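Local coordinates for bacterioferritin (Rhodobacter capsulatus, PDB 1JGC), which stores iron in a 24-subunit, heme-binding shell, and probably oxidises Fe(2+) with dioxygen at a ferroxidase centre to build the ferric mineral core, at residues Q32-S44 against P146-D158. Residues are numbered along the deposited sequence; the frame is centred on the assembly and turned at random.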
loop_
_atom_site.group_PDB
_atom_site.type_symbol
_atom_site.label_atom_id
_atom_site.label_comp_id
_atom_site.label_asym_id
_atom_site.label_seq_id
_atom_site.Cartn_x
_atom_site.Cartn_y
_atom_site.Cartn_z
ATOM N N GLN A 32 42.990 20.713 -0.073
ATOM C CA GLN A 32 42.884 19.447 0.645
ATOM C C GLN A 32 42.338 18.328 -0.246
ATOM O O GLN A 32 42.704 17.165 -0.097
ATOM C CB GLN A 32 41.999 19.632 1.883
ATOM C CG GLN A 32 42.616 20.589 2.884
ATOM C CD GLN A 32 41.622 21.173 3.866
ATOM O OE1 GLN A 32 40.413 21.131 3.647
ATOM N NE2 GLN A 32 42.134 21.742 4.950
ATOM N N GLU A 33 41.467 18.687 -1.177
ATOM C CA GLU A 33 40.893 17.702 -2.074
ATOM C C GLU A 33 41.992 17.143 -2.979
ATOM O O GLU A 33 42.074 15.933 -3.194
ATOM C CB GLU A 33 39.790 18.339 -2.919
ATOM C CG GLU A 33 38.917 17.338 -3.642
ATOM C CD GLU A 33 38.069 16.526 -2.678
ATOM O OE1 GLU A 33 37.305 17.134 -1.887
ATOM O OE2 GLU A 33 38.156 15.278 -2.707
ATOM N N ASP A 34 42.836 18.027 -3.503
ATOM C CA ASP A 34 43.928 17.618 -4.388
ATOM C C ASP A 34 45.002 16.813 -3.635
ATOM O O ASP A 34 45.739 16.035 -4.252
ATOM C CB ASP A 34 44.546 18.851 -5.068
ATOM C CG ASP A 34 45.609 18.486 -6.107
ATOM O OD1 ASP A 34 45.345 17.619 -6.979
ATOM O OD2 ASP A 34 46.713 19.076 -6.062
ATOM N N TRP A 35 45.084 16.994 -2.313
ATOM C CA TRP A 35 46.049 16.255 -1.498
ATOM C C TRP A 35 45.521 14.860 -1.200
ATOM O O TRP A 35 46.249 13.998 -0.706
ATOM C CB TRP A 35 46.336 16.974 -0.171
ATOM C CG TRP A 35 47.110 18.255 -0.321
ATOM C CD1 TRP A 35 47.984 18.571 -1.324
ATOM C CD2 TRP A 35 47.071 19.399 0.549
ATOM N NE1 TRP A 35 48.484 19.837 -1.137
ATOM C CE2 TRP A 35 47.942 20.367 0.005
ATOM C CE3 TRP A 35 46.384 19.699 1.734
ATOM C CZ2 TRP A 35 48.142 21.613 0.601
ATOM C CZ3 TRP A 35 46.584 20.943 2.329
ATOM C CH2 TRP A 35 47.456 21.881 1.759
ATOM N N GLY A 36 44.245 14.642 -1.499
ATOM C CA GLY A 36 43.646 13.347 -1.253
ATOM C C GLY A 36 43.053 13.238 0.134
ATOM O O GLY A 36 42.714 12.146 0.588
ATOM N N LEU A 37 42.928 14.366 0.819
ATOM C CA LEU A 37 42.361 14.381 2.165
ATOM C C LEU A 37 40.895 14.812 2.075
ATOM O O LEU A 37 40.501 15.842 2.616
ATOM C CB LEU A 37 43.149 15.354 3.046
ATOM C CG LEU A 37 44.669 15.134 3.043
ATOM C CD1 LEU A 37 45.335 16.108 4.002
ATOM C CD2 LEU A 37 44.983 13.707 3.449
ATOM N N ALA A 38 40.091 14.002 1.394
ATOM C CA ALA A 38 38.679 14.292 1.180
ATOM C C ALA A 38 37.867 14.648 2.421
ATOM O O ALA A 38 37.054 15.569 2.389
ATOM C CB ALA A 38 38.027 13.132 0.456
ATOM N N LYS A 39 38.082 13.931 3.514
ATOM C CA LYS A 39 37.314 14.188 4.726
ATOM C C LYS A 39 37.647 15.533 5.339
ATOM O O LYS A 39 36.784 16.199 5.910
ATOM C CB LYS A 39 37.534 13.058 5.723
ATOM C CG LYS A 39 37.224 11.725 5.090
ATOM C CD LYS A 39 37.349 10.584 6.044
ATOM C CE LYS A 39 36.905 9.300 5.363
ATOM N NZ LYS A 39 37.035 8.159 6.306
ATOM N N MET A 40 38.902 15.938 5.215
ATOM C CA MET A 40 39.312 17.227 5.728
ATOM C C MET A 40 38.711 18.285 4.786
ATOM O O MET A 40 38.240 19.336 5.214
ATOM C CB MET A 40 40.834 17.293 5.735
ATOM C CG MET A 40 41.429 18.619 6.102
ATOM S SD MET A 40 43.224 18.478 6.349
ATOM C CE MET A 40 43.423 19.647 7.714
ATOM N N ALA A 41 38.706 17.971 3.496
ATOM C CA ALA A 41 38.182 18.869 2.480
ATOM C C ALA A 41 36.697 19.183 2.657
ATOM O O ALA A 41 36.285 20.341 2.542
ATOM C CB ALA A 41 38.425 18.276 1.098
ATOM N N LYS A 42 35.895 18.157 2.941
ATOM C CA LYS A 42 34.463 18.358 3.104
ATOM C C LYS A 42 34.144 19.274 4.261
ATOM O O LYS A 42 33.177 20.028 4.201
ATOM C CB LYS A 42 33.745 17.018 3.267
ATOM C CG LYS A 42 33.874 16.160 2.027
ATOM C CD LYS A 42 33.303 14.766 2.225
ATOM C CE LYS A 42 33.732 13.833 1.077
ATOM N NZ LYS A 42 33.135 12.478 1.240
ATOM N N LYS A 43 34.955 19.221 5.310
ATOM C CA LYS A 43 34.724 20.077 6.457
ATOM C C LYS A 43 34.981 21.531 6.057
ATOM O O LYS A 43 34.209 22.430 6.407
ATOM C CB LYS A 43 35.627 19.669 7.615
ATOM C CG LYS A 43 35.355 20.426 8.904
ATOM C CD LYS A 43 33.893 20.330 9.319
ATOM C CE LYS A 43 33.619 21.150 10.576
ATOM N NZ LYS A 43 32.159 21.212 10.898
ATOM N N SER A 44 36.058 21.758 5.307
ATOM C CA SER A 44 36.382 23.105 4.849
ATOM C C SER A 44 35.268 23.666 3.968
ATOM O O SER A 44 34.941 24.854 4.057
ATOM C CB SER A 44 37.698 23.114 4.070
ATOM O OG SER A 44 38.791 22.939 4.940
ATOM N N PRO A 146 51.669 13.621 11.741
ATOM C CA PRO A 146 51.360 13.951 10.345
ATOM C C PRO A 146 50.734 12.822 9.534
ATOM O O PRO A 146 49.665 12.996 8.960
ATOM C CB PRO A 146 52.714 14.374 9.787
ATOM C CG PRO A 146 53.373 14.983 10.974
ATOM C CD PRO A 146 53.047 14.013 12.075
ATOM N N GLN A 147 51.399 11.671 9.486
ATOM C CA GLN A 147 50.903 10.532 8.716
ATOM C C GLN A 147 49.584 9.977 9.248
ATOM O O GLN A 147 48.665 9.690 8.483
ATOM C CB GLN A 147 51.955 9.420 8.681
ATOM C CG GLN A 147 53.289 9.880 8.122
ATOM C CD GLN A 147 54.269 8.741 7.916
ATOM O OE1 GLN A 147 54.571 7.991 8.844
ATOM N NE2 GLN A 147 54.781 8.608 6.696
ATOM N N GLY A 148 49.494 9.833 10.561
ATOM C CA GLY A 148 48.280 9.309 11.158
ATOM C C GLY A 148 47.071 10.190 10.920
ATOM O O GLY A 148 45.981 9.697 10.633
ATOM N N PHE A 149 47.257 11.498 11.040
ATOM C CA PHE A 149 46.158 12.425 10.829
ATOM C C PHE A 149 45.728 12.401 9.371
ATOM O O PHE A 149 44.537 12.442 9.071
ATOM C CB PHE A 149 46.571 13.854 11.200
ATOM C CG PHE A 149 45.442 14.840 11.146
ATOM C CD1 PHE A 149 44.621 15.031 12.248
ATOM C CD2 PHE A 149 45.187 15.558 9.987
ATOM C CE1 PHE A 149 43.560 15.928 12.190
ATOM C CE2 PHE A 149 44.135 16.451 9.922
ATOM C CZ PHE A 149 43.320 16.639 11.022
ATOM N N ALA A 150 46.701 12.355 8.467
ATOM C CA ALA A 150 46.402 12.331 7.043
ATOM C C ALA A 150 45.622 11.059 6.725
ATOM O O ALA A 150 44.674 11.083 5.949
ATOM C CB ALA A 150 47.689 12.382 6.236
ATOM N N LEU A 151 46.019 9.952 7.341
ATOM C CA LEU A 151 45.346 8.687 7.119
ATOM C C LEU A 151 43.874 8.779 7.526
ATOM O O LEU A 151 42.987 8.411 6.761
ATOM C CB LEU A 151 46.054 7.585 7.907
ATOM C CG LEU A 151 45.484 6.167 7.828
ATOM C CD1 LEU A 151 45.263 5.771 6.374
ATOM C CD2 LEU A 151 46.448 5.204 8.506
ATOM N N LEU A 152 43.631 9.288 8.730
ATOM C CA LEU A 152 42.285 9.453 9.274
ATOM C C LEU A 152 41.377 10.330 8.410
ATOM O O LEU A 152 40.157 10.153 8.398
ATOM C CB LEU A 152 42.361 10.070 10.676
ATOM C CG LEU A 152 41.057 10.459 11.387
ATOM C CD1 LEU A 152 40.244 9.214 11.676
ATOM C CD2 LEU A 152 41.369 11.185 12.680
ATOM N N ASN A 153 41.967 11.267 7.684
ATOM C CA ASN A 153 41.173 12.168 6.878
ATOM C C ASN A 153 41.293 11.981 5.385
ATOM O O ASN A 153 40.852 12.832 4.613
ATOM C CB ASN A 153 41.508 13.600 7.270
ATOM C CG ASN A 153 40.913 13.974 8.611
ATOM O OD1 ASN A 153 39.709 14.210 8.714
ATOM N ND2 ASN A 153 41.740 14.000 9.651
ATOM N N ALA A 154 41.865 10.851 4.984
ATOM C CA ALA A 154 42.051 10.543 3.571
ATOM C C ALA A 154 40.957 9.628 3.025
ATOM O O ALA A 154 40.279 8.919 3.769
ATOM C CB ALA A 154 43.412 9.898 3.357
ATOM N N ALA A 155 40.788 9.646 1.713
ATOM C CA ALA A 155 39.792 8.799 1.082
ATOM C C ALA A 155 40.483 7.662 0.333
ATOM O O ALA A 155 41.525 7.860 -0.291
ATOM C CB ALA A 155 38.945 9.619 0.116
ATOM N N PRO A 156 39.912 6.450 0.400
ATOM C CA PRO A 156 40.484 5.284 -0.285
ATOM C C PRO A 156 40.386 5.509 -1.796
ATOM O O PRO A 156 39.593 6.334 -2.248
ATOM C CB PRO A 156 39.595 4.130 0.185
ATOM C CG PRO A 156 39.075 4.602 1.519
ATOM C CD PRO A 156 38.771 6.056 1.241
ATOM N N MET A 157 41.179 4.781 -2.573
ATOM C CA MET A 157 41.153 4.931 -4.025
ATOM C C MET A 157 39.806 4.618 -4.673
ATOM O O MET A 157 39.524 5.104 -5.765
ATOM C CB MET A 157 42.220 4.051 -4.670
ATOM C CG MET A 157 43.631 4.527 -4.453
ATOM S SD MET A 157 44.792 3.661 -5.537
ATOM C CE MET A 157 44.354 4.323 -7.126
ATOM N N ASP A 158 38.984 3.809 -4.008
ATOM C CA ASP A 158 37.675 3.426 -4.545
ATOM C C ASP A 158 36.534 4.255 -3.946
ATOM O O ASP A 158 35.379 3.835 -3.976
ATOM C CB ASP A 158 37.405 1.950 -4.249
ATOM C CG ASP A 158 37.091 1.701 -2.780
ATOM O OD1 ASP A 158 37.543 2.497 -1.927
ATOM O OD2 ASP A 158 36.399 0.708 -2.466
HETATM O O HOH W 1 38.578 7.382 8.591
#
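Lys39 and Asn153 meet where the turn between helices 5-34 and 38-64 of the ferritin four-helix bundle receives the short C-terminal helix 146-152 and its exit. The backbone N of Lys39, in the first turn of helix 38-64, donates to Asn153 O at 3.2 Å, approaching from above the carbonyl plane. A weak bond from Ala155 N to Gly36 O, 3.4 Å long, makes the second backbone link. Beside it, Ala38 CB meets Ala155 CB at 3.6 Å.

The side chain of Lys39, extended beyond CG, runs along the backbone carbonyls of 152-154, with CD 3.7 Å from Leu152 O; a water joins NZ to that same oxygen. Replacing Lys39 by an alanine is likely to cost Leu152 O this water bridge and both it and Ala154 O their contact with the lysine methylenes.

Deeper in, Leu37 CD2 lies against Ala150 and Ala154, while Met40, with CG anti to the backbone N (chi1 174°) and a bend at chi3, brings CE to the edge of the Phe149 ring, near its plane. Helix 83-111 backs this layer, Leu37 touching Pro83 and Met40 touching Leu87. Gly36, with positive phi, closes helix 5-34 in a Schellman motif, and its carbonyl O faces Ala154 CA and Ala155 N. Asn153 OD1 accepts a hydrogen bond from Met157 N of a neighbouring subunit; its ND2 sits above one face of the Phe149 ring, offset toward the rim, and donates to Phe149 O at 3.3 Å.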